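Local coordinates for protein endonuclease NucS (Thermococcus kodakarensis KOD1, PDB 5GKE) that binds double-stranded DNA and acts as a mismatch restriction endonuclease, probably cutting it with a magnesium-binding nuclease domain, at residues V75-P79 against R102-E106; E144-P148 against F232-E236. The protein carries 1 engineered substitution. All blocks are in the same frame, centred on the assembly; numbering follows the deposited sequence.

Two contacts, one in each domain of the chain, lie with their centres about 44 Å apart, on opposite sides of the chain's centre. Interaction 1 comes first along the chain: it joins strands 76-78 and 103-109 of the antiparallel sheet in the N-terminal PH-like domain and lines a pocket filled by a DNA guanine. Interaction 2 follows, in the C-terminal domain of the PDDEXK nuclease clan, where the loop after helix 132-141 meets strand 231-234 at one edge of the five-stranded mixed sheet. The nearest atoms of interactions 1 and 2 are about 31 Å apart. One domain thus holds a base while the other carries the magnesium site at Glu179 and Gln192.

Interaction 1: residues V75-P79 against R102-E106; sequences VNWQP and RETLE. With nucleotides of chain D.
Gln78 and Leu105 lie flank to flank and point opposite ways, CG of Gln78 3.8 Å from CB of Leu105, beside a base-binding pocket of the PH-like domain. The apolar part continues where Leu105 CD2 reaches the backbone C of Trp77 at 3.5 Å. Leu105 turns CG directly opposite its backbone N (chi1 -177°), which brings CD1 to CB of Asn76.

The aromatic part belongs to Trp77: the guanine of DG8 of chain D lies over one face of the ring, displaced toward its rim, with C5 of the base 3.6 Å above the ring plane. Trp77 NE1 binds a phosphate of the DNA, and Arg72 of the second subunit makes a cation-pi contact with the indole. Cut back to an alanine here, the side chain would probably leave the guanine without the flat surface it lies on and the phosphate without its indole N-H, and the base might tilt.

Polar groups hold O6 and N2 of the base. Two nearly straight bonds grip O6 of DG8, from Asn76 ND2 at 3.1 Å and from the backbone N of Trp77 at 2.9 Å. Arg98 and Arg44 form salt bridges with Glu103, and Tyr41 hydrogen-bonds it, which would hold its carboxylate in place. From there, Glu103 OE2 accepts a bond from N2 of DG8 at 2.9 Å, bent to 145° at the hydrogen.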
loop_
_atom_site.group_PDB
_atom_site.type_symbol
_atom_site.label_atom_id
_atom_site.label_comp_id
_atom_site.label_asym_id
_atom_site.label_seq_id
_atom_site.Cartn_x
_atom_site.Cartn_y
_atom_site.Cartn_z
ATOM N N VAL A 75 -6.915 -8.897 4.736
ATOM C CA VAL A 75 -8.078 -8.967 3.861
ATOM C C VAL A 75 -9.096 -7.851 4.167
ATOM O O VAL A 75 -9.794 -7.378 3.275
ATOM C CB VAL A 75 -8.754 -10.350 3.971
ATOM C CG1 VAL A 75 -9.149 -10.616 5.403
ATOM C CG2 VAL A 75 -9.971 -10.447 3.051
ATOM N N ASN A 76 -9.180 -7.443 5.432
ATOM C CA ASN A 76 -10.006 -6.304 5.854
ATOM C C ASN A 76 -9.270 -5.487 6.911
ATOM O O ASN A 76 -8.385 -6.007 7.617
ATOM C CB ASN A 76 -11.359 -6.750 6.404
ATOM C CG ASN A 76 -12.365 -7.102 5.304
ATOM O OD1 ASN A 76 -12.769 -8.250 5.159
ATOM N ND2 ASN A 76 -12.780 -6.102 4.543
ATOM N N TRP A 77 -9.581 -4.199 6.985
ATOM C CA TRP A 77 -8.899 -3.340 7.948
ATOM C C TRP A 77 -9.638 -2.045 8.198
ATOM O O TRP A 77 -10.528 -1.664 7.444
ATOM C CB TRP A 77 -7.474 -3.004 7.482
ATOM C CG TRP A 77 -7.495 -2.073 6.299
ATOM C CD1 TRP A 77 -7.367 -0.714 6.316
ATOM C CD2 TRP A 77 -7.697 -2.437 4.940
ATOM N NE1 TRP A 77 -7.473 -0.212 5.049
ATOM C CE2 TRP A 77 -7.684 -1.255 4.178
ATOM C CE3 TRP A 77 -7.895 -3.658 4.282
ATOM C CZ2 TRP A 77 -7.845 -1.246 2.801
ATOM C CZ3 TRP A 77 -8.059 -3.652 2.909
ATOM C CH2 TRP A 77 -8.035 -2.453 2.183
ATOM N N GLN A 78 -9.250 -1.376 9.275
ATOM C CA GLN A 78 -9.470 0.052 9.406
ATOM C C GLN A 78 -8.144 0.703 9.744
ATOM O O GLN A 78 -7.361 0.151 10.500
ATOM C CB GLN A 78 -10.505 0.366 10.486
ATOM C CG GLN A 78 -11.940 0.095 10.098
ATOM C CD GLN A 78 -12.554 1.221 9.281
ATOM O OE1 GLN A 78 -12.051 1.575 8.212
ATOM N NE2 GLN A 78 -13.660 1.785 9.781
ATOM N N PRO A 79 -7.888 1.881 9.174
ATOM C CA PRO A 79 -6.701 2.699 9.446
ATOM C C PRO A 79 -6.799 3.416 10.803
ATOM O O PRO A 79 -7.893 3.481 11.360
ATOM C CB PRO A 79 -6.688 3.679 8.269
ATOM C CG PRO A 79 -8.117 3.786 7.862
ATOM C CD PRO A 79 -8.710 2.432 8.083
ATOM N N ARG A 102 -17.137 8.011 6.306
ATOM C CA ARG A 102 -17.877 7.092 7.131
ATOM C C ARG A 102 -17.564 5.678 6.686
ATOM O O ARG A 102 -17.784 5.318 5.530
ATOM C CB ARG A 102 -19.378 7.359 7.060
ATOM C CG ARG A 102 -20.099 6.926 8.345
ATOM C CD ARG A 102 -21.451 6.230 8.078
ATOM N NE ARG A 102 -21.478 5.272 6.956
ATOM C CZ ARG A 102 -21.108 3.987 7.016
ATOM N NH1 ARG A 102 -20.633 3.465 8.141
ATOM N NH2 ARG A 102 -21.203 3.213 5.939
ATOM N N GLU A 103 -17.041 4.888 7.618
ATOM C CA GLU A 103 -16.742 3.489 7.367
ATOM C C GLU A 103 -17.042 2.642 8.599
ATOM O O GLU A 103 -16.666 3.009 9.712
ATOM C CB GLU A 103 -15.278 3.326 6.967
ATOM C CG GLU A 103 -14.886 4.078 5.705
ATOM C CD GLU A 103 -13.567 3.603 5.126
ATOM O OE1 GLU A 103 -13.590 2.943 4.059
ATOM O OE2 GLU A 103 -12.510 3.899 5.736
ATOM N N THR A 104 -17.706 1.506 8.403
ATOM C CA THR A 104 -17.862 0.531 9.471
ATOM C C THR A 104 -17.293 -0.819 9.058
ATOM O O THR A 104 -17.458 -1.256 7.918
ATOM C CB THR A 104 -19.333 0.350 9.897
ATOM O OG1 THR A 104 -20.154 0.157 8.743
ATOM C CG2 THR A 104 -19.815 1.556 10.645
ATOM N N LEU A 105 -16.605 -1.462 9.999
ATOM C CA LEU A 105 -16.043 -2.785 9.797
ATOM C C LEU A 105 -16.622 -3.759 10.822
ATOM O O LEU A 105 -16.322 -3.666 11.976
ATOM C CB LEU A 105 -14.511 -2.719 9.919
ATOM C CG LEU A 105 -13.739 -4.009 9.662
ATOM C CD1 LEU A 105 -14.152 -4.574 8.318
ATOM C CD2 LEU A 105 -12.243 -3.760 9.697
ATOM N N GLU A 106 -17.438 -4.718 10.434
ATOM C CA GLU A 106 -17.995 -5.589 11.466
ATOM C C GLU A 106 -17.349 -6.961 11.466
ATOM O O GLU A 106 -17.334 -7.651 10.434
ATOM C CB GLU A 106 -19.505 -5.732 11.295
ATOM C CG GLU A 106 -20.288 -4.553 11.812
ATOM C CD GLU A 106 -21.779 -4.779 11.755
ATOM O OE1 GLU A 106 -22.227 -5.581 10.905
ATOM O OE2 GLU A 106 -22.504 -4.157 12.559
ATOM P P DG D 8 -9.370 -2.247 -2.521
ATOM O OP1 DG D 8 -8.800 -3.195 -1.528
ATOM O OP2 DG D 8 -9.960 -2.789 -3.769
ATOM O "O5'" DG D 8 -10.481 -1.388 -1.768
ATOM C "C5'" DG D 8 -11.171 -0.359 -2.445
ATOM C "C4'" DG D 8 -11.349 0.843 -1.545
ATOM O "O4'" DG D 8 -12.049 0.434 -0.353
ATOM C "C3'" DG D 8 -10.048 1.487 -1.066
ATOM O "O3'" DG D 8 -10.213 2.878 -0.929
ATOM C "C2'" DG D 8 -9.809 0.828 0.284
ATOM C "C1'" DG D 8 -11.230 0.635 0.788
ATOM N N9 DG D 8 -11.354 -0.527 1.653
ATOM C C8 DG D 8 -11.370 -1.842 1.262
ATOM N N7 DG D 8 -11.469 -2.675 2.253
ATOM C C5 DG D 8 -11.516 -1.859 3.376
ATOM C C6 DG D 8 -11.624 -2.201 4.739
ATOM O O6 DG D 8 -11.696 -3.331 5.239
ATOM N N1 DG D 8 -11.635 -1.074 5.556
ATOM C C2 DG D 8 -11.554 0.226 5.107
ATOM N N2 DG D 8 -11.589 1.179 6.046
ATOM N N3 DG D 8 -11.451 0.562 3.828
ATOM C C4 DG D 8 -11.437 -0.532 3.022
#

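Interaction 2: residues E144-P148 against F232-E236; sequences EVIEP and FRKLE
Arg233 leans from the end of strand 231-234 onto the backbone of Val145 and Ile146. From CB, the chain sets out on the far side from its main-chain nitrogen (chi1 -164°), and CG of Arg233 comes to 3.7 Å from the carbonyl O of Val145. The next carbon, CD, rests 3.2 Å from the carbonyl O of Ile146. Bends at chi2 and chi3 then fold the guanidinium back over that same oxygen, which lies over one of its faces; NE is 3.3 Å from it, but the angle is too poor for a hydrogen bond.

All this happens at the edge of the five-stranded mixed sheet of the PDDEXK-type nuclease domain, where strand 231-234 runs parallel to strand 208-214 and the loop after helix 132-141 packs beside it. Alongside, CB of Val145 packs against CD1 of Leu235 at 4.3 Å, and both side chains also touch Ile139 of that helix. At the tip, NH2 of Arg233 forms a long salt bridge with OE2 of Glu147, 3.7 Å away. The carboxylate and guanidinium planes stand 82° apart and the oxygen sits well off the guanidinium plane, so the pairing is electrostatic without a directed bond, while the stronger partner of Glu147 is Arg209, in a salt bridge at OE1.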
loop_
_atom_site.group_PDB
_atom_site.type_symbol
_atom_site.label_atom_id
_atom_site.label_comp_id
_atom_site.label_asym_id
_atom_site.label_seq_id
_atom_site.Cartn_x
_atom_site.Cartn_y
_atom_site.Cartn_z
ATOM N N GLU A 144 27.225 17.147 -9.717
ATOM C CA GLU A 144 27.898 16.612 -10.899
ATOM C C GLU A 144 27.525 15.156 -11.167
ATOM O O GLU A 144 27.842 14.635 -12.237
ATOM C CB GLU A 144 29.420 16.750 -10.768
ATOM C CG GLU A 144 30.050 15.890 -9.685
ATOM C CD GLU A 144 29.779 16.407 -8.278
ATOM O OE1 GLU A 144 29.243 17.535 -8.146
ATOM O OE2 GLU A 144 30.105 15.682 -7.306
ATOM N N VAL A 145 26.855 14.502 -10.212
ATOM C CA VAL A 145 26.272 13.178 -10.468
ATOM C C VAL A 145 25.235 13.267 -11.599
ATOM O O VAL A 145 24.954 12.283 -12.274
ATOM C CB VAL A 145 25.597 12.552 -9.210
ATOM C CG1 VAL A 145 26.571 12.441 -8.090
ATOM C CG2 VAL A 145 24.392 13.366 -8.767
ATOM N N ILE A 146 24.674 14.454 -11.796
ATOM C CA ILE A 146 23.752 14.706 -12.887
ATOM C C ILE A 146 24.553 15.054 -14.139
ATOM O O ILE A 146 24.500 14.347 -15.152
ATOM C CB ILE A 146 22.764 15.828 -12.518
ATOM C CG1 ILE A 146 21.946 15.411 -11.296
ATOM C CG2 ILE A 146 21.843 16.146 -13.671
ATOM C CD1 ILE A 146 21.170 14.128 -11.506
ATOM N N GLU A 147 25.301 16.146 -14.050
ATOM C CA GLU A 147 26.245 16.542 -15.087
ATOM C C GLU A 147 26.987 17.783 -14.607
ATOM O O GLU A 147 26.518 18.462 -13.692
ATOM C CB GLU A 147 25.537 16.794 -16.419
ATOM C CG GLU A 147 24.719 18.063 -16.503
ATOM C CD GLU A 147 23.816 18.038 -17.718
ATOM O OE1 GLU A 147 23.303 19.096 -18.129
ATOM O OE2 GLU A 147 23.621 16.934 -18.272
ATOM N N PRO A 148 28.163 18.069 -15.192
ATOM C CA PRO A 148 28.949 19.221 -14.730
ATOM C C PRO A 148 28.240 20.540 -15.001
ATOM O O PRO A 148 27.579 20.684 -16.027
ATOM C CB PRO A 148 30.243 19.122 -15.551
ATOM C CG PRO A 148 30.296 17.713 -16.035
ATOM C CD PRO A 148 28.868 17.318 -16.246
ATOM N N PHE A 232 17.767 11.030 -19.566
ATOM C CA PHE A 232 17.889 10.027 -18.525
ATOM C C PHE A 232 19.301 10.014 -17.965
ATOM O O PHE A 232 20.271 10.056 -18.710
ATOM C CB PHE A 232 17.526 8.637 -19.062
ATOM C CG PHE A 232 17.845 7.500 -18.110
ATOM C CD1 PHE A 232 16.919 7.084 -17.169
ATOM C CD2 PHE A 232 19.068 6.839 -18.173
ATOM C CE1 PHE A 232 17.212 6.040 -16.297
ATOM C CE2 PHE A 232 19.364 5.798 -17.306
ATOM C CZ PHE A 232 18.436 5.399 -16.368
ATOM N N ARG A 233 19.403 9.964 -16.644
ATOM C CA ARG A 233 20.678 9.756 -15.970
ATOM C C ARG A 233 20.515 8.599 -14.989
ATOM O O ARG A 233 19.630 8.627 -14.137
ATOM C CB ARG A 233 21.144 11.020 -15.238
ATOM C CG ARG A 233 22.644 10.992 -14.843
ATOM C CD ARG A 233 23.520 11.392 -16.039
ATOM N NE ARG A 233 22.771 12.235 -16.979
ATOM C CZ ARG A 233 23.232 12.680 -18.148
ATOM N NH1 ARG A 233 24.461 12.360 -18.551
ATOM N NH2 ARG A 233 22.449 13.439 -18.918
ATOM N N LYS A 234 21.349 7.575 -15.137
ATOM C CA LYS A 234 21.334 6.432 -14.235
ATOM C C LYS A 234 21.861 6.830 -12.866
ATOM O O LYS A 234 22.966 7.353 -12.747
ATOM C CB LYS A 234 22.168 5.284 -14.805
ATOM C CG LYS A 234 22.344 4.076 -13.875
ATOM C CD LYS A 234 22.686 2.795 -14.666
ATOM C CE LYS A 234 21.660 2.546 -15.789
ATOM N NZ LYS A 234 21.892 1.315 -16.596
ATOM N N LEU A 235 21.050 6.626 -11.835
ATOM C CA LEU A 235 21.497 6.841 -10.465
ATOM C C LEU A 235 20.803 5.866 -9.505
ATOM O O LEU A 235 19.584 5.711 -9.549
ATOM C CB LEU A 235 21.227 8.284 -10.050
ATOM C CG LEU A 235 21.914 8.751 -8.775
ATOM C CD1 LEU A 235 23.403 8.846 -9.007
ATOM C CD2 LEU A 235 21.344 10.085 -8.337
ATOM N N GLU A 236 21.573 5.225 -8.634
ATOM C CA GLU A 236 21.009 4.333 -7.625
ATOM C C GLU A 236 20.796 5.081 -6.317
ATOM O O GLU A 236 21.598 5.943 -5.962
ATOM C CB GLU A 236 21.913 3.123 -7.412
ATOM C CG GLU A 236 22.270 2.406 -8.700
ATOM C CD GLU A 236 22.167 0.896 -8.579
ATOM O OE1 GLU A 236 23.222 0.221 -8.599
ATOM O OE2 GLU A 236 21.029 0.387 -8.468
#